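Local atomic coordinates of non-toxic crystal protein (Bacillus thuringiensis, PDB entry 2D42), a protein that forms parasporal crystals and has no known toxicity, yet closely resembles the aerolysin-type beta-pore-forming toxins in structure. Residues Leu40-Asp46 against Lys165-Cys171; Ala80-Ser86 against Tyr130-Gln136; Tyr156-Ala162 against Gln231-Phe237. One frame throughout, in Å; residues are numbered along the deposited sequence.

Contact 1 (Leu40-Asp46 against Lys165-Cys171); sequences LDARIPD and KMTVLEC
Lys165 NZ is gripped by several groups of the chain that leaves strand 36-43. Lys165 NZ donates to Asp46 O at 2.8 Å, approaching from above the carbonyl plane, and forms a longer salt bridge with Asp46 OD2 at 3.5 Å. Ile48 O is a further acceptor, and Asp46 OD1 takes the amide of Ile48, which steadies the carboxylate. The lysine reaches this place because its chain turns at CG (chi2 -71°), running across the carbonyl of Asp46 while CB and CG rest on Ile44 CG2. A water accepts from Asp46 N and donates to Met166 O, bridging the gap where direct strand pairing has ended.

The second ionic pair is on the face that carries Asp41, Arg43, Val168 and Glu170. Arg43 NH2 lies 2.6 Å from Glu170 OE1, meeting it on the syn side but 31° out of the carboxylate plane, and NE adds a weak bond to the same oxygen. The guanidinium and carboxylate planes are 70° apart. Val168 CG1 lies over one guanidinium face, 3.6 Å above its plane. Beneath the Arg43-Glu170 bridge the backbones pair antiparallel, with two-way bonds at Asp41-Glu170 and Arg43-Val168. On the other face, between these pairs, Ala42 CB meets Leu169 CD2 at 3.6 Å; beyond them Pro45 CG presses on Met166 CE at 3.4 Å, tighter than usual carbon packing.

Strand 219-244 bonds to the other edge of 165-171, and Tyr103 of strand 101-109 covers Ala42 and Leu40. The short strand 36-43 is therefore bound to the long strand 150-185 of the large sheet by a backbone ladder clasped with charges. Because Asp41 OD2 is only 4.4 Å from Glu170 OE2, Arg43 probably offsets some of the negative charge gathered there.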
loop_
_atom_site.group_PDB
_atom_site.type_symbol
_atom_site.label_atom_id
_atom_site.label_comp_id
_atom_site.label_asym_id
_atom_site.label_seq_id
_atom_site.Cartn_x
_atom_site.Cartn_y
_atom_site.Cartn_z
ATOM N N LEU A 40 -6.996 5.771 6.852
ATOM C CA LEU A 40 -5.812 5.652 6.002
ATOM C C LEU A 40 -6.178 5.296 4.558
ATOM O O LEU A 40 -6.899 4.329 4.312
ATOM C CB LEU A 40 -4.904 4.568 6.559
ATOM C CG LEU A 40 -3.508 4.900 7.079
ATOM C CD1 LEU A 40 -3.358 6.366 7.425
ATOM C CD2 LEU A 40 -3.257 4.009 8.277
ATOM N N ASP A 41 -5.675 6.071 3.604
ATOM C CA ASP A 41 -5.955 5.792 2.198
ATOM C C ASP A 41 -4.731 6.074 1.334
ATOM O O ASP A 41 -3.947 6.982 1.614
ATOM C CB ASP A 41 -7.143 6.627 1.707
ATOM C CG ASP A 41 -7.861 5.984 0.523
ATOM O OD1 ASP A 41 -7.405 4.927 0.032
ATOM O OD2 ASP A 41 -8.889 6.536 0.083
ATOM N N ALA A 42 -4.568 5.277 0.287
ATOM C CA ALA A 42 -3.441 5.435 -0.621
ATOM C C ALA A 42 -3.917 5.206 -2.041
ATOM O O ALA A 42 -4.271 4.088 -2.410
ATOM C CB ALA A 42 -2.346 4.444 -0.275
ATOM N N ARG A 43 -3.940 6.267 -2.835
ATOM C CA ARG A 43 -4.376 6.139 -4.211
ATOM C C ARG A 43 -3.239 6.418 -5.180
ATOM O O ARG A 43 -2.231 7.028 -4.817
ATOM C CB ARG A 43 -5.574 7.059 -4.488
ATOM C CG ARG A 43 -5.404 8.510 -4.091
ATOM C CD ARG A 43 -6.772 9.204 -4.043
ATOM N NE ARG A 43 -6.686 10.583 -3.566
ATOM C CZ ARG A 43 -6.130 11.582 -4.245
ATOM N NH1 ARG A 43 -5.606 11.368 -5.447
ATOM N NH2 ARG A 43 -6.091 12.801 -3.719
ATOM N N ILE A 44 -3.413 5.947 -6.410
ATOM C CA ILE A 44 -2.428 6.100 -7.471
ATOM C C ILE A 44 -3.014 7.008 -8.543
ATOM O O ILE A 44 -3.859 6.593 -9.332
ATOM C CB ILE A 44 -2.086 4.711 -8.051
ATOM C CG1 ILE A 44 -1.533 3.836 -6.923
ATOM C CG2 ILE A 44 -1.100 4.833 -9.227
ATOM C CD1 ILE A 44 -1.344 2.400 -7.300
ATOM N N PRO A 45 -2.575 8.271 -8.581
ATOM C CA PRO A 45 -3.110 9.194 -9.586
ATOM C C PRO A 45 -2.945 8.773 -11.053
ATOM O O PRO A 45 -3.748 9.156 -11.890
ATOM C CB PRO A 45 -2.419 10.517 -9.245
ATOM C CG PRO A 45 -1.150 10.087 -8.577
ATOM C CD PRO A 45 -1.577 8.933 -7.723
ATOM N N ASP A 46 -1.916 7.988 -11.367
ATOM C CA ASP A 46 -1.712 7.522 -12.745
ATOM C C ASP A 46 -1.727 5.998 -12.740
ATOM O O ASP A 46 -0.686 5.356 -12.633
ATOM C CB ASP A 46 -0.381 8.034 -13.312
ATOM C CG ASP A 46 -0.165 7.619 -14.765
ATOM O OD1 ASP A 46 -1.069 6.985 -15.346
ATOM O OD2 ASP A 46 0.910 7.925 -15.324
ATOM N N LYS A 165 4.895 3.244 -9.146
ATOM C CA LYS A 165 4.029 4.417 -9.151
ATOM C C LYS A 165 4.114 5.294 -7.914
ATOM O O LYS A 165 4.454 4.841 -6.818
ATOM C CB LYS A 165 2.571 3.988 -9.312
ATOM C CG LYS A 165 2.228 3.347 -10.632
ATOM C CD LYS A 165 2.253 4.367 -11.758
ATOM C CE LYS A 165 1.863 3.702 -13.064
ATOM N NZ LYS A 165 1.617 4.726 -14.109
ATOM N N MET A 166 3.777 6.558 -8.113
ATOM C CA MET A 166 3.752 7.524 -7.030
ATOM C C MET A 166 2.385 7.331 -6.374
ATOM O O MET A 166 1.411 6.955 -7.032
ATOM C CB MET A 166 3.893 8.940 -7.606
ATOM C CG MET A 166 3.640 10.079 -6.619
ATOM S SD MET A 166 1.906 10.613 -6.660
ATOM C CE MET A 166 1.905 11.614 -8.173
ATOM N N THR A 167 2.308 7.549 -5.075
ATOM C CA THR A 167 1.026 7.398 -4.399
ATOM C C THR A 167 0.683 8.679 -3.660
ATOM O O THR A 167 1.570 9.434 -3.268
ATOM C CB THR A 167 1.054 6.266 -3.363
ATOM O OG1 THR A 167 2.060 6.552 -2.384
ATOM C CG2 THR A 167 1.337 4.914 -4.029
ATOM N N VAL A 168 -0.608 8.927 -3.494
ATOM C CA VAL A 168 -1.075 10.085 -2.757
ATOM C C VAL A 168 -1.582 9.453 -1.468
ATOM O O VAL A 168 -2.458 8.595 -1.497
ATOM C CB VAL A 168 -2.221 10.819 -3.493
ATOM C CG1 VAL A 168 -2.815 11.904 -2.584
ATOM C CG2 VAL A 168 -1.674 11.473 -4.774
ATOM N N LEU A 169 -0.998 9.839 -0.340
ATOM C CA LEU A 169 -1.408 9.250 0.928
ATOM C C LEU A 169 -2.350 10.187 1.649
ATOM O O LEU A 169 -2.101 11.386 1.730
ATOM C CB LEU A 169 -0.174 8.950 1.785
ATOM C CG LEU A 169 0.885 8.097 1.067
ATOM C CD1 LEU A 169 2.103 7.925 1.972
ATOM C CD2 LEU A 169 0.291 6.733 0.685
ATOM N N GLU A 170 -3.441 9.636 2.169
ATOM C CA GLU A 170 -4.436 10.442 2.865
ATOM C C GLU A 170 -4.896 9.810 4.166
ATOM O O GLU A 170 -4.801 8.605 4.341
ATOM C CB GLU A 170 -5.651 10.657 1.957
ATOM C CG GLU A 170 -5.360 11.530 0.749
ATOM C CD GLU A 170 -6.495 11.538 -0.258
ATOM O OE1 GLU A 170 -6.458 12.372 -1.182
ATOM O OE2 GLU A 170 -7.418 10.711 -0.135
ATOM N N CYS A 171 -5.383 10.649 5.079
ATOM C CA CYS A 171 -5.907 10.185 6.354
ATOM C C CYS A 171 -6.541 11.358 7.086
ATOM O O CYS A 171 -6.352 12.517 6.707
ATOM C CB CYS A 171 -4.804 9.552 7.217
ATOM S SG CYS A 171 -3.495 10.665 7.840
HETATM O O HOH W 1 0.485 7.615 -9.825
#

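Contact 2 (Ala80-Ser86 against Tyr130-Gln136)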
loop_
_atom_site.group_PDB
_atom_site.type_symbol
_atom_site.label_atom_id
_atom_site.label_comp_id
_atom_site.label_asym_id
_atom_site.label_seq_id
_atom_site.Cartn_x
_atom_site.Cartn_y
_atom_site.Cartn_z
ATOM N N ALA A 80 0.782 -21.984 -7.762
ATOM C CA ALA A 80 0.642 -20.861 -6.843
ATOM C C ALA A 80 1.856 -19.957 -6.976
ATOM O O ALA A 80 2.917 -20.256 -6.439
ATOM C CB ALA A 80 0.511 -21.372 -5.405
ATOM N N TYR A 81 1.688 -18.850 -7.695
ATOM C CA TYR A 81 2.762 -17.892 -7.929
ATOM C C TYR A 81 2.714 -16.730 -6.946
ATOM O O TYR A 81 1.656 -16.166 -6.679
ATOM C CB TYR A 81 2.670 -17.336 -9.353
ATOM C CG TYR A 81 3.981 -16.797 -9.874
ATOM C CD1 TYR A 81 5.024 -17.666 -10.213
ATOM C CD2 TYR A 81 4.195 -15.424 -9.997
ATOM C CE1 TYR A 81 6.255 -17.179 -10.666
ATOM C CE2 TYR A 81 5.420 -14.924 -10.446
ATOM C CZ TYR A 81 6.447 -15.807 -10.778
ATOM O OH TYR A 81 7.666 -15.324 -11.206
ATOM N N THR A 82 3.879 -16.360 -6.434
ATOM C CA THR A 82 3.985 -15.274 -5.475
ATOM C C THR A 82 4.608 -14.034 -6.079
ATOM O O THR A 82 5.737 -14.076 -6.559
ATOM C CB THR A 82 4.841 -15.680 -4.275
ATOM O OG1 THR A 82 4.206 -16.759 -3.584
ATOM C CG2 THR A 82 5.021 -14.501 -3.328
ATOM N N SER A 83 3.869 -12.932 -6.053
ATOM C CA SER A 83 4.371 -11.668 -6.577
ATOM C C SER A 83 4.475 -10.687 -5.409
ATOM O O SER A 83 3.652 -10.706 -4.494
ATOM C CB SER A 83 3.429 -11.116 -7.651
ATOM O OG SER A 83 3.378 -11.978 -8.779
ATOM N N ARG A 84 5.492 -9.836 -5.443
ATOM C CA ARG A 84 5.711 -8.878 -4.373
ATOM C C ARG A 84 5.463 -7.435 -4.759
ATOM O O ARG A 84 5.665 -7.039 -5.906
ATOM C CB ARG A 84 7.145 -9.003 -3.852
ATOM C CG ARG A 84 7.532 -7.935 -2.843
ATOM C CD ARG A 84 8.845 -8.273 -2.156
ATOM N NE ARG A 84 8.797 -9.588 -1.519
ATOM C CZ ARG A 84 9.763 -10.086 -0.752
ATOM N NH1 ARG A 84 10.859 -9.379 -0.517
ATOM N NH2 ARG A 84 9.634 -11.296 -0.223
ATOM N N THR A 85 5.015 -6.652 -3.783
ATOM C CA THR A 85 4.783 -5.230 -3.979
ATOM C C THR A 85 5.417 -4.548 -2.781
ATOM O O THR A 85 5.356 -5.059 -1.659
ATOM C CB THR A 85 3.287 -4.879 -4.023
ATOM O OG1 THR A 85 2.707 -5.088 -2.729
ATOM C CG2 THR A 85 2.574 -5.743 -5.045
ATOM N N SER A 86 6.039 -3.405 -3.018
ATOM C CA SER A 86 6.688 -2.669 -1.951
ATOM C C SER A 86 6.256 -1.201 -1.970
ATOM O O SER A 86 6.077 -0.622 -3.041
ATOM C CB SER A 86 8.200 -2.772 -2.120
ATOM O OG SER A 86 8.866 -2.098 -1.073
ATOM N N TYR A 130 8.004 -1.171 3.107
ATOM C CA TYR A 130 7.071 -2.210 3.516
ATOM C C TYR A 130 6.762 -3.130 2.343
ATOM O O TYR A 130 6.290 -2.676 1.295
ATOM C CB TYR A 130 5.766 -1.586 4.013
ATOM C CG TYR A 130 5.847 -1.019 5.405
ATOM C CD1 TYR A 130 5.220 -1.661 6.472
ATOM C CD2 TYR A 130 6.538 0.161 5.658
ATOM C CE1 TYR A 130 5.275 -1.140 7.761
ATOM C CE2 TYR A 130 6.601 0.694 6.944
ATOM C CZ TYR A 130 5.963 0.034 7.991
ATOM O OH TYR A 130 6.006 0.553 9.261
ATOM N N THR A 131 7.002 -4.423 2.526
ATOM C CA THR A 131 6.747 -5.391 1.466
ATOM C C THR A 131 5.584 -6.318 1.778
ATOM O O THR A 131 5.311 -6.630 2.937
ATOM C CB THR A 131 7.985 -6.254 1.203
ATOM O OG1 THR A 131 8.290 -7.010 2.381
ATOM C CG2 THR A 131 9.170 -5.384 0.850
ATOM N N LEU A 132 4.890 -6.748 0.730
ATOM C CA LEU A 132 3.764 -7.657 0.875
ATOM C C LEU A 132 3.793 -8.710 -0.226
ATOM O O LEU A 132 3.749 -8.377 -1.413
ATOM C CB LEU A 132 2.436 -6.896 0.810
ATOM C CG LEU A 132 1.175 -7.771 0.845
ATOM C CD1 LEU A 132 1.104 -8.526 2.168
ATOM C CD2 LEU A 132 -0.061 -6.911 0.666
ATOM N N ASP A 133 3.877 -9.975 0.173
ATOM C CA ASP A 133 3.883 -11.076 -0.782
ATOM C C ASP A 133 2.475 -11.597 -0.903
ATOM O O ASP A 133 1.874 -12.005 0.085
ATOM C CB ASP A 133 4.785 -12.219 -0.321
ATOM C CG ASP A 133 6.245 -11.848 -0.337
ATOM O OD1 ASP A 133 6.687 -11.201 -1.310
ATOM O OD2 ASP A 133 6.956 -12.213 0.620
ATOM N N ALA A 134 1.947 -11.570 -2.118
ATOM C CA ALA A 134 0.605 -12.056 -2.365
ATOM C C ALA A 134 0.717 -13.316 -3.209
ATOM O O ALA A 134 1.490 -13.367 -4.168
ATOM C CB ALA A 134 -0.208 -11.005 -3.096
ATOM N N THR A 135 -0.046 -14.337 -2.841
ATOM C CA THR A 135 -0.021 -15.586 -3.578
ATOM C C THR A 135 -1.255 -15.711 -4.457
ATOM O O THR A 135 -2.385 -15.649 -3.978
ATOM C CB THR A 135 0.045 -16.795 -2.623
ATOM O OG1 THR A 135 1.301 -16.789 -1.933
ATOM C CG2 THR A 135 -0.099 -18.093 -3.395
ATOM N N GLN A 136 -1.028 -15.865 -5.756
ATOM C CA GLN A 136 -2.117 -16.030 -6.704
ATOM C C GLN A 136 -2.169 -17.507 -7.057
ATOM O O GLN A 136 -1.135 -18.115 -7.329
ATOM C CB GLN A 136 -1.853 -15.190 -7.955
ATOM C CG GLN A 136 -1.949 -13.692 -7.713
ATOM C CD GLN A 136 -1.621 -12.874 -8.948
ATOM O OE1 GLN A 136 -0.449 -12.672 -9.280
ATOM N NE2 GLN A 136 -2.659 -12.403 -9.642
#
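Ser83 and Ala134 pair through two main-chain bonds, the one from Ala134 N to Ser83 O being 3.0 Å. Equivalent two-way pairs join Tyr81 to Gln136 and Thr85 to Leu132. The face of Tyr81, Ser83 and Thr85 is packed against the rest of the fold. Thr85 and Leu132 lie side by side on it, Thr85 OG1 4.0 Å from Leu132 CB. Thr85 OG1 bonds to Ala119 O, Gln136 OE1 takes the amide of Gly233, and the Tyr81 ring lies against Leu158 and Gln160. Strands 71-94 and 129-146 flank the hairpin 101-122 in sequence, and Thr85 and Leu132 touch its second strand. In aerolysin-type toxins such a tucked hairpin is probably what inserts into the membrane.

The opposite face, with Thr82, Arg84, Asp133 and Thr135, is exposed, and polar side chains dominate it. Arg84 turns at CG-CD (chi3 -56°) and grips Asp133 side-on: NE to OD1 at 2.7 Å, and NH2 to OD2 at 3.0 Å on the syn lone pair. The two planes stand 35° apart, OD1 lying at the guanidinium edge. Thr82 OG1 and Thr135 OG1 share a weak bond of 3.3 Å, and Ala80 CB merely brushes Thr135 CG2 at 3.9 Å.

Contact 3 (Tyr156-Ala162 against Gln231-Phe237); sequences YTLEQGA and QIGLQTF
Glu159 and Gln235 run side by side from their strands, with carboxylate and amide planes 84° apart. Gln235 NE2 donates to Glu159 OE1 at 2.9 Å; the oxygen lies near the amide plane, but the donor comes from above the carboxylate, 46° out of its plane. The other oxygen, Glu159 OE2, faces the edge of the Phe237 ring, 3.8 Å from CE1. On the reverse face, the amides of Gln160 and Gln231 are stacked, their planes 28° apart.

Beneath Glu159 the ladder slips: Leu234 N bonds to Glu159 O while Gln235 O accepts from Glu159 N. With Leu234 in a near-helical backbone conformation, this is a classic beta bulge in the long strand 219-244 of the elongated, aerolysin-like sheet.

Leu158 CD1 packs directly on the backbone of Gly233, 3.7 Å from the glycine CA and 3.4 Å from Gln235 O. Leu234 likewise turns CD1 over Gly161 CA, at 3.9 Å. At the far end the Tyr156 ring slants across Thr236, CE1 to CB 3.7 Å, and both hydroxyl-bearing side chains bond to Asp140 OD2. Phe77 stacks on the tyrosine ring.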
loop_
_atom_site.group_PDB
_atom_site.type_symbol
_atom_site.label_atom_id
_atom_site.label_comp_id
_atom_site.label_asym_id
_atom_site.label_seq_id
_atom_site.Cartn_x
_atom_site.Cartn_y
_atom_site.Cartn_z
ATOM N N TYR A 156 2.463 -24.039 -19.769
ATOM C CA TYR A 156 1.640 -23.122 -18.970
ATOM C C TYR A 156 2.454 -21.857 -18.733
ATOM O O TYR A 156 3.512 -21.898 -18.097
ATOM C CB TYR A 156 1.284 -23.797 -17.635
ATOM C CG TYR A 156 0.182 -23.128 -16.839
ATOM C CD1 TYR A 156 -0.903 -22.514 -17.473
ATOM C CD2 TYR A 156 0.191 -23.166 -15.446
ATOM C CE1 TYR A 156 -1.956 -21.956 -16.728
ATOM C CE2 TYR A 156 -0.851 -22.618 -14.694
ATOM C CZ TYR A 156 -1.921 -22.020 -15.337
ATOM O OH TYR A 156 -2.978 -21.533 -14.589
ATOM N N THR A 157 1.968 -20.741 -19.270
ATOM C CA THR A 157 2.648 -19.457 -19.164
ATOM C C THR A 157 1.883 -18.400 -18.387
ATOM O O THR A 157 0.662 -18.268 -18.522
ATOM C CB THR A 157 2.933 -18.886 -20.570
ATOM O OG1 THR A 157 3.802 -19.780 -21.267
ATOM C CG2 THR A 157 3.580 -17.509 -20.485
ATOM N N LEU A 158 2.613 -17.649 -17.570
ATOM C CA LEU A 158 2.023 -16.569 -16.800
ATOM C C LEU A 158 2.541 -15.245 -17.328
ATOM O O LEU A 158 3.750 -15.058 -17.502
ATOM C CB LEU A 158 2.385 -16.669 -15.317
ATOM C CG LEU A 158 2.016 -15.430 -14.482
ATOM C CD1 LEU A 158 0.502 -15.290 -14.407
ATOM C CD2 LEU A 158 2.601 -15.539 -13.082
ATOM N N GLU A 159 1.622 -14.328 -17.595
ATOM C CA GLU A 159 2.002 -13.005 -18.047
ATOM C C GLU A 159 2.079 -12.176 -16.765
ATOM O O GLU A 159 1.061 -11.928 -16.114
ATOM C CB GLU A 159 0.944 -12.446 -18.984
ATOM C CG GLU A 159 1.302 -11.127 -19.596
ATOM C CD GLU A 159 0.353 -10.769 -20.715
ATOM O OE1 GLU A 159 -0.715 -10.185 -20.430
ATOM O OE2 GLU A 159 0.670 -11.099 -21.880
ATOM N N GLN A 160 3.293 -11.773 -16.400
ATOM C CA GLN A 160 3.520 -11.000 -15.192
ATOM C C GLN A 160 3.806 -9.533 -15.464
ATOM O O GLN A 160 4.736 -9.197 -16.199
ATOM C CB GLN A 160 4.685 -11.590 -14.397
ATOM C CG GLN A 160 4.910 -10.913 -13.050
ATOM C CD GLN A 160 6.083 -11.497 -12.294
ATOM O OE1 GLN A 160 7.203 -11.519 -12.801
ATOM N NE2 GLN A 160 5.836 -11.973 -11.071
ATOM N N GLY A 161 2.994 -8.666 -14.862
ATOM C CA GLY A 161 3.174 -7.235 -15.020
ATOM C C GLY A 161 4.068 -6.683 -13.925
ATOM O O GLY A 161 4.279 -7.324 -12.894
ATOM N N ALA A 162 4.603 -5.490 -14.148
ATOM C CA ALA A 162 5.466 -4.848 -13.170
ATOM C C ALA A 162 5.115 -3.375 -13.198
ATOM O O ALA A 162 4.658 -2.867 -14.223
ATOM C CB ALA A 162 6.941 -5.057 -13.535
ATOM N N GLN A 231 5.132 -6.515 -8.732
ATOM C CA GLN A 231 4.758 -7.335 -9.874
ATOM C C GLN A 231 3.474 -8.072 -9.563
ATOM O O GLN A 231 3.130 -8.265 -8.398
ATOM C CB GLN A 231 5.864 -8.343 -10.171
ATOM C CG GLN A 231 7.163 -7.698 -10.605
ATOM C CD GLN A 231 8.336 -8.658 -10.546
ATOM O OE1 GLN A 231 9.302 -8.522 -11.303
ATOM N NE2 GLN A 231 8.269 -9.623 -9.636
ATOM N N ILE A 232 2.761 -8.481 -10.608
ATOM C CA ILE A 232 1.521 -9.220 -10.425
ATOM C C ILE A 232 1.205 -10.062 -11.657
ATOM O O ILE A 232 1.480 -9.653 -12.792
ATOM C CB ILE A 232 0.317 -8.282 -10.182
ATOM C CG1 ILE A 232 0.033 -7.463 -11.436
ATOM C CG2 ILE A 232 0.606 -7.326 -9.043
ATOM C CD1 ILE A 232 -1.299 -6.761 -11.392
ATOM N N GLY A 233 0.628 -11.236 -11.419
ATOM C CA GLY A 233 0.236 -12.113 -12.509
ATOM C C GLY A 233 -1.021 -11.513 -13.106
ATOM O O GLY A 233 -1.967 -11.226 -12.373
ATOM N N LEU A 234 -1.030 -11.316 -14.423
ATOM C CA LEU A 234 -2.162 -10.708 -15.115
ATOM C C LEU A 234 -3.115 -11.708 -15.765
ATOM O O LEU A 234 -4.339 -11.553 -15.693
ATOM C CB LEU A 234 -1.643 -9.723 -16.179
ATOM C CG LEU A 234 -0.833 -8.548 -15.606
ATOM C CD1 LEU A 234 -0.274 -7.684 -16.732
ATOM C CD2 LEU A 234 -1.730 -7.731 -14.676
ATOM N N GLN A 235 -2.550 -12.710 -16.430
ATOM C CA GLN A 235 -3.342 -13.747 -17.083
ATOM C C GLN A 235 -2.436 -14.923 -17.414
ATOM O O GLN A 235 -1.209 -14.808 -17.354
ATOM C CB GLN A 235 -3.979 -13.227 -18.375
ATOM C CG GLN A 235 -2.992 -13.019 -19.512
ATOM C CD GLN A 235 -3.667 -12.545 -20.785
ATOM O OE1 GLN A 235 -4.597 -13.181 -21.279
ATOM N NE2 GLN A 235 -3.195 -11.423 -21.327
ATOM N N THR A 236 -3.038 -16.047 -17.783
ATOM C CA THR A 236 -2.266 -17.234 -18.117
ATOM C C THR A 236 -2.605 -17.748 -19.501
ATOM O O THR A 236 -3.668 -17.449 -20.049
ATOM C CB THR A 236 -2.526 -18.365 -17.124
ATOM O OG1 THR A 236 -3.930 -18.653 -17.098
ATOM C CG2 THR A 236 -2.063 -17.971 -15.734
ATOM N N PHE A 237 -1.684 -18.519 -20.069
ATOM C CA PHE A 237 -1.885 -19.098 -21.385
ATOM C C PHE A 237 -1.407 -20.541 -21.375
ATOM O O PHE A 237 -0.412 -20.871 -20.721
ATOM C CB PHE A 237 -1.062 -18.376 -22.468
ATOM C CG PHE A 237 -1.300 -16.893 -22.561
ATOM C CD1 PHE A 237 -0.481 -15.999 -21.876
ATOM C CD2 PHE A 237 -2.314 -16.386 -23.379
ATOM C CE1 PHE A 237 -0.662 -14.620 -22.005
ATOM C CE2 PHE A 237 -2.506 -15.012 -23.516
ATOM C CZ PHE A 237 -1.677 -14.128 -22.829
#

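In the fold
All three contacts are antiparallel pairings in one large curved sheet. Contact 3 is the most enclosed: eight of its fourteen residues are buried and none is exposed, and no salt bridge is found across it; its carboxylates are met by amide and hydroxyl groups. Contacts 1 and 2 each have an exposed face held by an arginine-acid bridge, contact 1 adding a lysine clasp at its loop end. Strand 150-185 serves contacts 1 and 3 in succession, their centres 25 Å apart. Contacts 2 and 3 instead touch laterally, where Arg84 O probably accepts from Gln231 N, making a four-strand join. Contacts 1 and 2 stay about 7 Å apart at their nearest atoms.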